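Local coordinates for protein BtGH115A (Bacteroides thetaiotaomicron, PDB 5BY3) that probably acts as a family GH115 4-O-methyl-alpha-glucuronidase, a glycoside hydrolase with specificity for decorated arabinogalactans, at residues 236-242 with 287-291; 246-251 with 275-280. All blocks are in the same frame, centred on the assembly; numbering follows the deposited sequence.

Contact 1. Residues 236-242 with 287-291; sequences GIFMGAS and EILYT
M239 and I288 form the single parallel bridge that joins strands 238-239 and 290-291, the third and fourth strands of the TIM barrel; the two segments run within 8° of each other. As in a parallel ladder, M239 bonds to the residues flanking I288: its N reaches E287 O at 3.1 Å, and L289 N returns to M239 O at 2.6 Å. A weaker layer of CA-H contacts lies alongside, with G240 CA 3.4 Å from L289 O.

Apolar contact falls on both sides of the bridge. F238 turns its ring over the side chain of E287, whose CB sits 3.9 Å from the ring centroid in a CH-pi contact, while F238 CB meets L289 CG; Y162 adds an edge-to-face partner to this ring. On the M239 side, I288 CD1 packs on M239 CB.

Further along, side-chain bonding takes over from the backbone pairing. T291 OG1 donates to A241 O at 2.8 Å, arriving from above the carbonyl plane. With OG1 beside its own backbone N (chi1 -78°), the other branch of T291 swings to the next carbonyl, where CG2 lies 3.4 Å from S242 O.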
ATOM      1  N   GLY A 236      18.833 -10.875  -3.978  1.00 52.48           N
ATOM      2  CA  GLY A 236      18.988  -9.820  -5.019  1.00 44.67           C
ATOM      3  C   GLY A 236      18.066  -8.638  -4.808  1.00 52.06           C
ATOM      4  O   GLY A 236      17.499  -8.112  -5.772  1.00 55.80           O
ATOM      5  N   ILE A 237      17.916  -8.233  -3.546  1.00 46.86           N
ATOM      6  CA  ILE A 237      16.983  -7.206  -3.125  1.00 43.17           C
ATOM      7  C   ILE A 237      17.776  -5.940  -2.850  1.00 50.76           C
ATOM      8  O   ILE A 237      18.762  -5.956  -2.122  1.00 55.19           O
ATOM      9  CB  ILE A 237      16.277  -7.620  -1.788  1.00 46.87           C
ATOM     10  CG1 ILE A 237      15.411  -8.907  -1.937  1.00 51.75           C
ATOM     11  CG2 ILE A 237      15.537  -6.450  -1.131  1.00 43.98           C
ATOM     12  CD1 ILE A 237      14.250  -8.858  -2.929  1.00 46.21           C
ATOM     13  N   PHE A 238      17.328  -4.824  -3.401  1.00 52.25           N
ATOM     14  CA  PHE A 238      17.941  -3.564  -3.091  1.00 44.79           C
ATOM     15  C   PHE A 238      17.535  -3.226  -1.688  1.00 47.37           C
ATOM     16  O   PHE A 238      16.349  -3.150  -1.379  1.00 51.62           O
ATOM     17  CB  PHE A 238      17.536  -2.520  -4.122  1.00 46.39           C
ATOM     18  CG  PHE A 238      18.141  -2.768  -5.467  1.00 46.85           C
ATOM     19  CD1 PHE A 238      17.640  -3.764  -6.305  1.00 49.64           C
ATOM     20  CD2 PHE A 238      19.259  -2.028  -5.891  1.00 53.62           C
ATOM     21  CE1 PHE A 238      18.224  -4.026  -7.565  1.00 56.67           C
ATOM     22  CE2 PHE A 238      19.851  -2.281  -7.144  1.00 58.99           C
ATOM     23  CZ  PHE A 238      19.334  -3.287  -7.988  1.00 56.60           C
HETATM   24  N   MSE A 239      18.528  -3.105  -0.815  1.00 49.55           N
HETATM   25  CA  MSE A 239      18.308  -2.521   0.508  1.00 48.24           C
HETATM   26  C   MSE A 239      18.260  -1.027   0.306  1.00 49.00           C
HETATM   27  O   MSE A 239      19.187  -0.424  -0.288  1.00 46.97           O
HETATM   28  CB  MSE A 239      19.426  -2.934   1.465  1.00 48.47           C
HETATM   29  CG  MSE A 239      19.565  -4.448   1.629  1.00 51.09           C
HETATM   30 SE   MSE A 239      17.796  -5.168   2.172  1.00 59.75          SE
HETATM   31  CE  MSE A 239      17.461  -4.187   3.846  1.00 49.88           C
ATOM     32  N   GLY A 240      17.134  -0.450   0.719  1.00 45.10           N
ATOM     33  CA  GLY A 240      16.890   0.987   0.772  1.00 40.92           C
ATOM     34  C   GLY A 240      16.517   1.248   2.211  1.00 42.53           C
ATOM     35  O   GLY A 240      16.590   0.327   3.017  1.00 46.65           O
ATOM     36  N   ALA A 241      16.123   2.476   2.553  1.00 42.84           N
ATOM     37  CA  ALA A 241      15.675   2.815   3.923  1.00 40.45           C
ATOM     38  C   ALA A 241      14.935   4.133   3.862  1.00 41.18           C
ATOM     39  O   ALA A 241      14.935   4.752   2.816  1.00 43.51           O
ATOM     40  CB  ALA A 241      16.842   2.895   4.916  1.00 40.33           C
ATOM     41  N   SER A 242      14.333   4.570   4.976  1.00 44.45           N
ATOM     42  CA  SER A 242      13.324   5.646   4.945  1.00 48.92           C
ATOM     43  C   SER A 242      13.877   7.069   4.969  1.00 48.53           C
ATOM     44  O   SER A 242      15.109   7.280   5.040  1.00 46.53           O
ATOM     45  CB  SER A 242      12.276   5.452   6.052  1.00 51.50           C
ATOM     46  OG  SER A 242      12.740   5.974   7.277  1.00 61.17           O
ATOM     47  N   GLU A 287      23.797  -4.356  -3.686  1.00 68.01           N
ATOM     48  CA  GLU A 287      22.595  -3.701  -4.166  1.00 65.22           C
ATOM     49  C   GLU A 287      21.906  -2.941  -3.028  1.00 65.81           C
ATOM     50  O   GLU A 287      21.255  -3.537  -2.135  1.00 62.09           O
ATOM     51  CB  GLU A 287      21.673  -4.722  -4.831  1.00 72.14           C
ATOM     52  CG  GLU A 287      22.360  -5.495  -5.966  1.00 76.18           C
ATOM     53  CD  GLU A 287      21.708  -6.837  -6.259  1.00 75.92           C
ATOM     54  OE1 GLU A 287      21.630  -7.704  -5.346  1.00 78.21           O
ATOM     55  OE2 GLU A 287      21.281  -7.023  -7.417  1.00 71.81           O
ATOM     56  N   ILE A 288      22.116  -1.619  -3.074  1.00 58.38           N
ATOM     57  CA  ILE A 288      21.676  -0.654  -2.068  1.00 49.98           C
ATOM     58  C   ILE A 288      21.126   0.530  -2.812  1.00 49.84           C
ATOM     59  O   ILE A 288      21.675   0.908  -3.857  1.00 46.61           O
ATOM     60  CB  ILE A 288      22.865  -0.125  -1.213  1.00 48.66           C
ATOM     61  CG1 ILE A 288      23.663  -1.275  -0.563  1.00 43.30           C
ATOM     62  CG2 ILE A 288      22.404   0.962  -0.223  1.00 43.64           C
ATOM     63  CD1 ILE A 288      22.864  -2.094   0.436  1.00 40.95           C
ATOM     64  N   LEU A 289      20.028   1.080  -2.285  1.00 50.55           N
ATOM     65  CA  LEU A 289      19.529   2.389  -2.674  1.00 51.67           C
ATOM     66  C   LEU A 289      19.791   3.334  -1.518  1.00 54.84           C
ATOM     67  O   LEU A 289      19.274   3.116  -0.404  1.00 45.18           O
ATOM     68  CB  LEU A 289      18.040   2.369  -3.015  1.00 49.10           C
ATOM     69  CG  LEU A 289      17.563   1.444  -4.141  1.00 54.48           C
ATOM     70  CD1 LEU A 289      16.042   1.462  -4.111  1.00 59.77           C
ATOM     71  CD2 LEU A 289      18.081   1.765  -5.545  1.00 50.76           C
ATOM     72  N   TYR A 290      20.607   4.365  -1.795  1.00 53.93           N
ATOM     73  CA  TYR A 290      21.125   5.270  -0.758  1.00 50.44           C
ATOM     74  C   TYR A 290      20.163   6.403  -0.603  1.00 52.50           C
ATOM     75  O   TYR A 290      19.945   7.172  -1.570  1.00 52.25           O
ATOM     76  CB  TYR A 290      22.530   5.784  -1.129  1.00 50.21           C
ATOM     77  CG  TYR A 290      23.564   4.697  -1.043  1.00 51.23           C
ATOM     78  CD1 TYR A 290      24.194   4.422   0.175  1.00 49.17           C
ATOM     79  CD2 TYR A 290      23.864   3.875  -2.149  1.00 50.02           C
ATOM     80  CE1 TYR A 290      25.111   3.411   0.286  1.00 41.92           C
ATOM     81  CE2 TYR A 290      24.808   2.845  -2.031  1.00 42.46           C
ATOM     82  CZ  TYR A 290      25.402   2.626  -0.809  1.00 42.91           C
ATOM     83  OH  TYR A 290      26.314   1.620  -0.613  1.00 48.16           O
ATOM     84  N   THR A 291      19.542   6.477   0.580  1.00 45.24           N
ATOM     85  CA  THR A 291      18.702   7.631   0.900  1.00 46.17           C
ATOM     86  C   THR A 291      19.625   8.817   1.251  1.00 44.88           C
ATOM     87  O   THR A 291      20.540   8.664   2.050  1.00 36.37           O
ATOM     88  CB  THR A 291      17.691   7.326   2.042  1.00 44.73           C
ATOM     89  OG1 THR A 291      16.591   6.575   1.514  1.00 54.17           O
ATOM     90  CG2 THR A 291      17.101   8.589   2.624  1.00 46.39           C
TER

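Contact 2. Residues 246-251 with 275-280; sequences PMACNA and FWEDRV
The thiol of C249 is wedged among three side chains of a single helix: F275, W276 and R279. This is the loop after the third strand of the TIM barrel folding back on helix 265-283, the helix that leads to the fourth strand. SG lies obliquely to the F275 ring, 4.4 Å from its centroid, and at the edge of the W276 indole, two sulfur-aromatic contacts, while R279 CB presses on it at 3.6 Å. C249 CB also touches F275 CE2.

W276 takes the loop's second grip. M247 crosses it at about a right angle and lays CG over one face of the indole, 4.1 Å from the centroid of the five-membered ring. Bends at chi2 and chi3 then carry the selenomethionine chain on to the next helical turn, where CE meets V280 CG2 at 3.3 Å, a close methyl contact.

A248 adopts a left-handed backbone conformation, and its carbonyl O takes a bond from R279 NH1 at 2.9 Å, lying close to the guanidinium plane. The arginine chain starts out toward the loop, and bends at chi2 (64°) and chi3 (37°) turn the guanidinium back so that NH1 faces A248 O; NH2 and NE make salt bridges to E254 and E282, which probably offset the nearby positive charge of R258. A leucine here would probably leave A248 O without this donor and both carboxylates without their shared cation, so that the turn at A248 is less firmly held.

N250 ends the loop as N-cap of helix 251-258, its OD1 accepting from G253 N. Beside it, A251 CA approaches F275 CZ at 4.3 Å.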
ATOM      1  N   PRO A 246      19.424   8.023   6.253  1.00 42.61           N
ATOM      2  CA  PRO A 246      20.312   8.463   5.189  1.00 39.73           C
ATOM      3  C   PRO A 246      21.334   7.478   4.716  1.00 39.81           C
ATOM      4  O   PRO A 246      21.555   7.413   3.506  1.00 42.37           O
ATOM      5  CB  PRO A 246      21.040   9.657   5.797  1.00 43.16           C
ATOM      6  CG  PRO A 246      20.137  10.152   6.862  1.00 43.86           C
ATOM      7  CD  PRO A 246      19.533   8.907   7.428  1.00 40.65           C
HETATM    8  N   MSE A 247      21.988   6.718   5.613  1.00 38.49           N
HETATM    9  CA  MSE A 247      22.979   6.279   4.547  1.00 45.64           C
HETATM   10  C   MSE A 247      23.086   4.830   4.688  1.00 48.60           C
HETATM   11  O   MSE A 247      24.058   4.331   5.272  1.00 50.93           O
HETATM   12  CB  MSE A 247      24.431   6.846   4.571  1.00 46.95           C
HETATM   13  CG  MSE A 247      24.613   8.281   4.101  1.00 44.79           C
HETATM   14 SE   MSE A 247      24.766   8.354   2.139  1.00 60.60          SE
HETATM   15  CE  MSE A 247      26.507   7.492   2.186  1.00 41.26           C
ATOM     16  N   ALA A 248      22.073   4.129   4.188  1.00 52.20           N
ATOM     17  CA  ALA A 248      21.807   2.750   4.634  1.00 53.08           C
ATOM     18  C   ALA A 248      21.870   2.650   6.179  1.00 49.84           C
ATOM     19  O   ALA A 248      22.086   1.571   6.740  1.00 50.98           O
ATOM     20  CB  ALA A 248      22.786   1.790   3.972  1.00 51.64           C
ATOM     21  N   CYS A 249      21.647   3.790   6.843  1.00 50.23           N
ATOM     22  CA  CYS A 249      21.948   3.984   8.258  1.00 51.73           C
ATOM     23  C   CYS A 249      20.726   4.275   9.095  1.00 52.25           C
ATOM     24  O   CYS A 249      20.167   5.364   9.075  1.00 49.78           O
ATOM     25  CB  CYS A 249      22.978   5.106   8.442  1.00 57.88           C
ATOM     26  SG  CYS A 249      24.652   4.473   8.602  1.00 52.25           S
ATOM     27  N   ASN A 250      20.324   3.266   9.843  1.00 56.82           N
ATOM     28  CA  ASN A 250      19.199   3.382  10.744  1.00 52.83           C
ATOM     29  C   ASN A 250      19.589   4.152  12.028  1.00 44.84           C
ATOM     30  O   ASN A 250      20.019   3.556  13.007  1.00 41.38           O
ATOM     31  CB  ASN A 250      18.624   1.975  11.046  1.00 47.88           C
ATOM     32  CG  ASN A 250      17.578   1.987  12.153  1.00 48.39           C
ATOM     33  OD1 ASN A 250      17.234   3.042  12.708  1.00 50.69           O
ATOM     34  ND2 ASN A 250      17.083   0.814  12.494  1.00 54.59           N
ATOM     35  N   ALA A 251      19.415   5.469  12.016  1.00 45.42           N
ATOM     36  CA  ALA A 251      19.726   6.300  13.170  1.00 42.95           C
ATOM     37  C   ALA A 251      18.918   5.877  14.401  1.00 51.55           C
ATOM     38  O   ALA A 251      19.475   5.711  15.504  1.00 53.39           O
ATOM     39  CB  ALA A 251      19.471   7.732  12.828  1.00 41.29           C
ATOM     40  N   PHE A 275      30.081   7.682  11.560  1.00 54.83           N
ATOM     41  CA  PHE A 275      28.889   6.830  11.652  1.00 50.10           C
ATOM     42  C   PHE A 275      28.424   6.308  10.276  1.00 46.64           C
ATOM     43  O   PHE A 275      28.429   5.108  10.037  1.00 49.22           O
ATOM     44  CB  PHE A 275      27.790   7.662  12.365  1.00 49.87           C
ATOM     45  CG  PHE A 275      26.442   7.018  12.410  1.00 48.15           C
ATOM     46  CD1 PHE A 275      26.177   5.966  13.297  1.00 55.32           C
ATOM     47  CD2 PHE A 275      25.413   7.476  11.594  1.00 49.12           C
ATOM     48  CE1 PHE A 275      24.919   5.381  13.352  1.00 51.27           C
ATOM     49  CE2 PHE A 275      24.157   6.890  11.643  1.00 51.31           C
ATOM     50  CZ  PHE A 275      23.916   5.842  12.523  1.00 52.48           C
ATOM     51  N   TRP A 276      28.054   7.218   9.375  1.00 47.99           N
ATOM     52  CA  TRP A 276      27.689   6.892   7.985  1.00 44.85           C
ATOM     53  C   TRP A 276      28.774   6.078   7.263  1.00 55.18           C
ATOM     54  O   TRP A 276      28.478   5.007   6.704  1.00 59.51           O
ATOM     55  CB  TRP A 276      27.424   8.178   7.210  1.00 42.63           C
ATOM     56  CG  TRP A 276      26.240   8.939   7.611  1.00 39.72           C
ATOM     57  CD1 TRP A 276      25.128   8.454   8.248  1.00 42.39           C
ATOM     58  CD2 TRP A 276      25.987  10.314   7.370  1.00 39.82           C
ATOM     59  NE1 TRP A 276      24.222   9.447   8.453  1.00 40.69           N
ATOM     60  CE2 TRP A 276      24.700  10.601   7.901  1.00 40.88           C
ATOM     61  CE3 TRP A 276      26.712  11.343   6.769  1.00 40.59           C
ATOM     62  CZ2 TRP A 276      24.119  11.877   7.844  1.00 42.38           C
ATOM     63  CZ3 TRP A 276      26.131  12.614   6.695  1.00 37.31           C
ATOM     64  CH2 TRP A 276      24.842  12.869   7.239  1.00 43.68           C
ATOM     65  N   GLU A 277      30.022   6.570   7.335  1.00 57.56           N
ATOM     66  CA  GLU A 277      31.185   6.008   6.633  1.00 58.12           C
ATOM     67  C   GLU A 277      31.420   4.536   6.889  1.00 55.06           C
ATOM     68  O   GLU A 277      31.637   3.768   5.947  1.00 60.73           O
ATOM     69  CB  GLU A 277      32.456   6.791   6.970  1.00 67.38           C
ATOM     70  CG  GLU A 277      33.754   6.145   6.481  1.00 71.65           C
ATOM     71  CD  GLU A 277      34.985   6.927   6.891  1.00 78.40           C
ATOM     72  OE1 GLU A 277      35.629   7.544   5.998  1.00 73.47           O
ATOM     73  OE2 GLU A 277      35.287   6.927   8.110  1.00 77.91           O
ATOM     74  N   ASP A 278      31.388   4.137   8.151  1.00 53.37           N
ATOM     75  CA  ASP A 278      31.681   2.752   8.494  1.00 54.44           C
ATOM     76  C   ASP A 278      30.757   1.819   7.736  1.00 58.09           C
ATOM     77  O   ASP A 278      31.171   0.749   7.289  1.00 61.45           O
ATOM     78  CB  ASP A 278      31.543   2.546   9.996  1.00 61.88           C
ATOM     79  CG  ASP A 278      32.550   3.361  10.803  1.00 65.98           C
ATOM     80  OD1 ASP A 278      33.479   3.931  10.179  1.00 65.61           O
ATOM     81  OD2 ASP A 278      32.413   3.403  12.064  1.00 58.84           O
ATOM     82  N   ARG A 279      29.508   2.275   7.577  1.00 59.64           N
ATOM     83  CA  ARG A 279      28.424   1.531   6.955  1.00 54.35           C
ATOM     84  C   ARG A 279      28.581   1.449   5.437  1.00 51.64           C
ATOM     85  O   ARG A 279      28.523   0.370   4.885  1.00 50.61           O
ATOM     86  CB  ARG A 279      27.074   2.160   7.342  1.00 49.66           C
ATOM     87  CG  ARG A 279      25.867   1.729   6.525  1.00 41.23           C
ATOM     88  CD  ARG A 279      25.525   0.239   6.649  1.00 42.73           C
ATOM     89  NE  ARG A 279      25.730  -0.305   7.985  1.00 40.37           N
ATOM     90  CZ  ARG A 279      24.891  -0.142   8.992  1.00 40.08           C
ATOM     91  NH1 ARG A 279      23.766   0.558   8.833  1.00 46.07           N
ATOM     92  NH2 ARG A 279      25.166  -0.676  10.159  1.00 35.86           N
ATOM     93  N   VAL A 280      28.749   2.593   4.779  1.00 52.65           N
ATOM     94  CA  VAL A 280      29.078   2.641   3.356  1.00 55.31           C
ATOM     95  C   VAL A 280      30.270   1.722   3.007  1.00 63.91           C
ATOM     96  O   VAL A 280      30.246   1.092   1.965  1.00 69.44           O
ATOM     97  CB  VAL A 280      29.348   4.080   2.908  1.00 56.07           C
ATOM     98  CG1 VAL A 280      29.439   4.197   1.394  1.00 55.78           C
ATOM     99  CG2 VAL A 280      28.269   5.004   3.436  1.00 53.55           C
TER

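In the fold
Contact 1 and contact 2 belong to one beta-alpha-beta unit of the barrel: the chain leaves strand 238-239, passes through the loop 246-251, helix 251-258 and helix 265-283, and returns as strand 290-291. Contact 1 pairs the two strands; contact 2 packs loop on helix in the connection between them. Their centres lie about 12 Å apart, and contact 2 is farther from the centre of the chain, about 27 Å against 18 Å. The two meet directly where T291 O packs on P246 CB at 3.9 Å and I288 CG2 on A248 CB at 4.3 Å. The nickel site, with L404 and D436, belongs to loops following strands 388-393 and 429-433 and takes no ligand from either contact.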